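Long-range contacts in methyl-coenzyme M reductase subunit beta (Methanosarcina barkeri, PDB 1E6Y), which forms part of methyl-coenzyme M reductase I, the nickel enzyme that releases methane from methyl-coenzyme M with coenzyme B as reductant in the final step of methanogenesis: residues A52-M58 and I151-A155; G276-V280 and Y291-D295. All coordinates share one frame; numbering follows the deposited sequence.

Contact 1 (A52-M58 and I151-A155); sequences ALASGKM and IVKSA
Leu53 and Met58 close on Ala155 from the C-terminal end of helix 46-55 and the turn that follows it, so that the contact is a helix end packed against helix 149-157 within the N-terminal family region of the subunit. Apolar contacts carry it. CD2 of Leu53 rests against CB of Ala155 at 3.7 Å and CA of Val152 at 3.9 Å. Ala52 adds a looser methyl pair, its CB 4.3 Å from CB of Ala155, at the two residues whose CA atoms lie nearest each other.

Met58 brings its thioether against helix 149-157. Its chain runs straight out to SD and then bends (chi3 76°), which turns CE in beside Ile151, whose side chain it crosses at about a right angle; CE is 3.7 Å from Ile151 CG2. An alanine at this position would lack the thioether and would probably leave Ser154 CB without its neighbour from 52-58 and open a gap beside Ile151 CG2 and the methyl of Ala155.

No hydrogen bond crosses the contact; polar groups find partners within their own segment or outside both. Gly56, at positive phi, donates its N to Ala52 O as the helix ends, and Ser55 OG accepts from Lys57 N in an ST turn, leading the chain round to Met58. Ser154 OG bonds to the carbonyl of Gly158, while Leu70 and Ile138 pack on Val152 and another protein chain packs on Ile151 and Ser154. Between the segments, Met58 SD rests 3.5 Å from Ser154 CB, and its methyl CE sits 3.5 Å from the carbonyl O of Ile151.

Contact 2 (G276-V280 and Y291-D295); sequences GIISV and YKAND
Ser279 and Lys292 face each other as the hydrogen-bonded pair of an antiparallel beta hairpin, joined by Lys292 N to Ser279 O at 2.7 Å and Ser279 N to Lys292 O at 3.0 Å. The amide of Asn294 clasps the opposite segment: ND2 gives one bond to Ser279 OG, which lies in the amide plane at 2.9 Å, and another to Gly276 O, also 2.9 Å, approaching from above the carbonyl plane. Asn294 CG, anti to its carbonyl carbon (chi1 -58°), brings the amide there. Two bonds on one nitrogen fix the rotation of the amide, and Asn294 N adds a third link by donating to Ile277 O at 2.8 Å.

Ile278 CD1 meets the Tyr291 ring obliquely, 3.8 Å from CD2; Val280 CG2 lies 3.8 Å from CE2 of the same ring.

The outer ends of both segments meet helices. Gly276 closes helix 261-274 in a Schellman motif, and Asp295 is the N-cap of helix 296-318, with OD1 bonded to Lys298 N and OD2 in a salt bridge to Arg231. Ile278 packs between Ile273 of the first helix and Trp299 of the second, while Tyr291 meets Tyr2 of the gamma subunit; the hairpin thus bridges two consecutive helices.

In the fold
The two contacts share no secondary-structure element and fall in different family regions, on opposite sides of the chain's centre, with their nearest atoms about 52 Å apart. Contact 1 is buried and joins pieces distant in sequence; contact 2 lies at the surface and closes a local hairpin across a short connection. Their chemistry follows: contact 1 is held by methyl groups and a thioether without a hydrogen bond between its segments, whereas contact 2 has five, from backbone and amide, and buries more area. Both meet other chains of the assembly, and both involve a helix ending in a glycine at positive phi. Neither lies at the coenzyme sites.

Contact 1 (A52-M58 and I151-A155)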
loop_
_atom_site.group_PDB
_atom_site.type_symbol
_atom_site.label_atom_id
_atom_site.label_comp_id
_atom_site.label_asym_id
_atom_site.label_seq_id
_atom_site.Cartn_x
_atom_site.Cartn_y
_atom_site.Cartn_z
ATOM N N ALA E 52 -3.493 30.231 1.387
ATOM C CA ALA E 52 -3.643 29.171 2.381
ATOM C C ALA E 52 -3.519 29.710 3.804
ATOM O O ALA E 52 -4.292 29.329 4.687
ATOM C CB ALA E 52 -2.604 28.083 2.141
ATOM N N LEU E 53 -2.554 30.602 4.021
ATOM C CA LEU E 53 -2.350 31.216 5.330
ATOM C C LEU E 53 -3.576 32.003 5.769
ATOM O O LEU E 53 -4.013 31.893 6.915
ATOM C CB LEU E 53 -1.138 32.148 5.302
ATOM C CG LEU E 53 0.237 31.485 5.313
ATOM C CD1 LEU E 53 1.303 32.524 5.013
ATOM C CD2 LEU E 53 0.482 30.835 6.664
ATOM N N ALA E 54 -4.155 32.755 4.838
ATOM C CA ALA E 54 -5.278 33.635 5.145
ATOM C C ALA E 54 -6.566 32.862 5.410
ATOM O O ALA E 54 -7.315 33.195 6.328
ATOM C CB ALA E 54 -5.488 34.627 4.008
ATOM N N SER E 55 -6.803 31.812 4.627
ATOM C CA SER E 55 -8.081 31.105 4.658
ATOM C C SER E 55 -8.061 29.846 5.520
ATOM O O SER E 55 -9.113 29.330 5.894
ATOM C CB SER E 55 -8.513 30.736 3.238
ATOM O OG SER E 55 -7.625 29.796 2.668
ATOM N N GLY E 56 -6.866 29.330 5.792
ATOM C CA GLY E 56 -6.747 28.066 6.494
ATOM C C GLY E 56 -6.949 26.872 5.579
ATOM O O GLY E 56 -6.968 25.731 6.043
ATOM N N LYS E 57 -7.132 27.134 4.286
ATOM C CA LYS E 57 -7.308 26.073 3.297
ATOM C C LYS E 57 -5.973 25.462 2.898
ATOM O O LYS E 57 -5.268 25.978 2.026
ATOM C CB LYS E 57 -8.031 26.607 2.061
ATOM C CG LYS E 57 -9.513 26.814 2.280
ATOM C CD LYS E 57 -10.206 27.308 1.028
ATOM C CE LYS E 57 -11.705 27.405 1.248
ATOM N NZ LYS E 57 -12.417 27.817 0.009
ATOM N N MET E 58 -5.619 24.379 3.583
ATOM C CA MET E 58 -4.331 23.722 3.411
ATOM C C MET E 58 -4.464 22.250 3.792
ATOM O O MET E 58 -5.273 21.897 4.649
ATOM C CB MET E 58 -3.276 24.393 4.301
ATOM C CG MET E 58 -3.639 24.423 5.787
ATOM S SD MET E 58 -2.386 25.194 6.834
ATOM C CE MET E 58 -2.680 26.927 6.466
ATOM N N ILE E 151 0.566 26.234 11.457
ATOM C CA ILE E 151 -0.220 26.802 10.365
ATOM C C ILE E 151 0.686 27.281 9.227
ATOM O O ILE E 151 0.408 27.023 8.054
ATOM C CB ILE E 151 -1.100 27.984 10.864
ATOM C CG1 ILE E 151 -2.065 27.504 11.955
ATOM C CG2 ILE E 151 -1.876 28.599 9.705
ATOM C CD1 ILE E 151 -3.050 26.441 11.497
ATOM N N VAL E 152 1.786 27.945 9.575
ATOM C CA VAL E 152 2.761 28.377 8.576
ATOM C C VAL E 152 3.389 27.165 7.888
ATOM O O VAL E 152 3.477 27.111 6.659
ATOM C CB VAL E 152 3.878 29.240 9.212
ATOM C CG1 VAL E 152 4.977 29.518 8.193
ATOM C CG2 VAL E 152 3.297 30.548 9.720
ATOM N N LYS E 153 3.730 26.155 8.683
ATOM C CA LYS E 153 4.378 24.954 8.173
ATOM C C LYS E 153 3.501 24.234 7.153
ATOM O O LYS E 153 3.960 23.905 6.062
ATOM C CB LYS E 153 4.715 24.010 9.330
ATOM C CG LYS E 153 5.704 22.917 8.971
ATOM C CD LYS E 153 4.995 21.644 8.564
ATOM C CE LYS E 153 5.985 20.546 8.243
ATOM N NZ LYS E 153 5.287 19.271 7.939
ATOM N N SER E 154 2.229 24.045 7.493
ATOM C CA SER E 154 1.311 23.314 6.626
ATOM C C SER E 154 0.820 24.114 5.427
ATOM O O SER E 154 0.365 23.532 4.442
ATOM C CB SER E 154 0.113 22.806 7.423
ATOM O OG SER E 154 0.439 21.583 8.056
ATOM N N ALA E 155 0.910 25.440 5.505
ATOM C CA ALA E 155 0.645 26.278 4.337
ATOM C C ALA E 155 1.628 25.915 3.227
ATOM O O ALA E 155 1.275 25.919 2.048
ATOM C CB ALA E 155 0.777 27.753 4.697
#

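Contact 2 (G276-V280 and Y291-D295)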
loop_
_atom_site.group_PDB
_atom_site.type_symbol
_atom_site.label_atom_id
_atom_site.label_comp_id
_atom_site.label_asym_id
_atom_site.label_seq_id
_atom_site.Cartn_x
_atom_site.Cartn_y
_atom_site.Cartn_z
ATOM N N GLY E 276 18.736 -0.042 -46.929
ATOM C CA GLY E 276 19.205 -1.414 -46.821
ATOM C C GLY E 276 18.951 -2.041 -45.460
ATOM O O GLY E 276 19.491 -3.104 -45.152
ATOM N N ILE E 277 18.112 -1.398 -44.655
ATOM C CA ILE E 277 17.813 -1.880 -43.308
ATOM C C ILE E 277 16.884 -3.095 -43.349
ATOM O O ILE E 277 16.984 -3.984 -42.503
ATOM C CB ILE E 277 17.177 -0.759 -42.446
ATOM C CG1 ILE E 277 18.174 0.390 -42.280
ATOM C CG2 ILE E 277 16.777 -1.299 -41.076
ATOM C CD1 ILE E 277 17.560 1.653 -41.724
ATOM N N ILE E 278 15.984 -3.124 -44.331
ATOM C CA ILE E 278 15.141 -4.296 -44.569
ATOM C C ILE E 278 15.190 -4.740 -46.032
ATOM O O ILE E 278 15.425 -3.930 -46.931
ATOM C CB ILE E 278 13.658 -4.044 -44.165
ATOM C CG1 ILE E 278 13.024 -2.978 -45.066
ATOM C CG2 ILE E 278 13.583 -3.620 -42.708
ATOM C CD1 ILE E 278 11.523 -2.834 -44.891
ATOM N N SER E 279 15.004 -6.039 -46.249
ATOM C CA SER E 279 15.005 -6.624 -47.587
ATOM C C SER E 279 13.865 -7.625 -47.691
ATOM O O SER E 279 13.410 -8.158 -46.679
ATOM C CB SER E 279 16.329 -7.350 -47.853
ATOM O OG SER E 279 17.427 -6.457 -47.816
ATOM N N VAL E 280 13.423 -7.897 -48.915
ATOM C CA VAL E 280 12.484 -8.989 -49.151
ATOM C C VAL E 280 13.161 -10.305 -48.780
ATOM O O VAL E 280 14.312 -10.545 -49.155
ATOM C CB VAL E 280 12.025 -9.045 -50.630
ATOM C CG1 VAL E 280 11.141 -10.270 -50.865
ATOM C CG2 VAL E 280 11.265 -7.781 -50.988
ATOM N N TYR E 291 9.186 -9.353 -45.547
ATOM C CA TYR E 291 10.482 -8.704 -45.379
ATOM C C TYR E 291 11.270 -9.307 -44.225
ATOM O O TYR E 291 10.719 -10.034 -43.399
ATOM C CB TYR E 291 10.301 -7.200 -45.157
ATOM C CG TYR E 291 9.932 -6.445 -46.411
ATOM C CD1 TYR E 291 8.632 -6.479 -46.912
ATOM C CD2 TYR E 291 10.904 -5.772 -47.150
ATOM C CE1 TYR E 291 8.311 -5.874 -48.122
ATOM C CE2 TYR E 291 10.596 -5.165 -48.361
ATOM C CZ TYR E 291 9.299 -5.222 -48.843
ATOM O OH TYR E 291 9.001 -4.653 -50.057
ATOM N N LYS E 292 12.581 -9.086 -44.245
ATOM C CA LYS E 292 13.443 -9.393 -43.108
ATOM C C LYS E 292 14.218 -8.136 -42.722
ATOM O O LYS E 292 14.507 -7.291 -43.573
ATOM C CB LYS E 292 14.425 -10.516 -43.453
ATOM C CG LYS E 292 15.389 -10.179 -44.579
ATOM C CD LYS E 292 16.320 -11.340 -44.881
ATOM C CE LYS E 292 17.127 -11.085 -46.146
ATOM N NZ LYS E 292 18.107 -12.181 -46.403
ATOM N N ALA E 293 14.477 -7.981 -41.428
ATOM C CA ALA E 293 15.304 -6.886 -40.942
ATOM C C ALA E 293 16.770 -7.313 -40.946
ATOM O O ALA E 293 17.143 -8.299 -40.307
ATOM C CB ALA E 293 14.869 -6.485 -39.534
ATOM N N ASN E 294 17.587 -6.590 -41.707
ATOM C CA ASN E 294 19.016 -6.871 -41.794
ATOM C C ASN E 294 19.759 -6.332 -40.575
ATOM O O ASN E 294 20.837 -6.819 -40.226
ATOM C CB ASN E 294 19.594 -6.260 -43.072
ATOM C CG ASN E 294 18.910 -6.776 -44.326
ATOM O OD1 ASN E 294 18.763 -7.985 -44.517
ATOM N ND2 ASN E 294 18.466 -5.859 -45.175
ATOM N N ASP E 295 19.200 -5.292 -39.963
ATOM C CA ASP E 295 19.696 -4.776 -38.689
ATOM C C ASP E 295 18.474 -4.578 -37.806
ATOM O O ASP E 295 17.679 -3.670 -38.034
ATOM C CB ASP E 295 20.420 -3.438 -38.894
ATOM C CG ASP E 295 21.159 -2.961 -37.642
ATOM O OD1 ASP E 295 20.636 -3.118 -36.520
ATOM O OD2 ASP E 295 22.245 -2.364 -37.788
#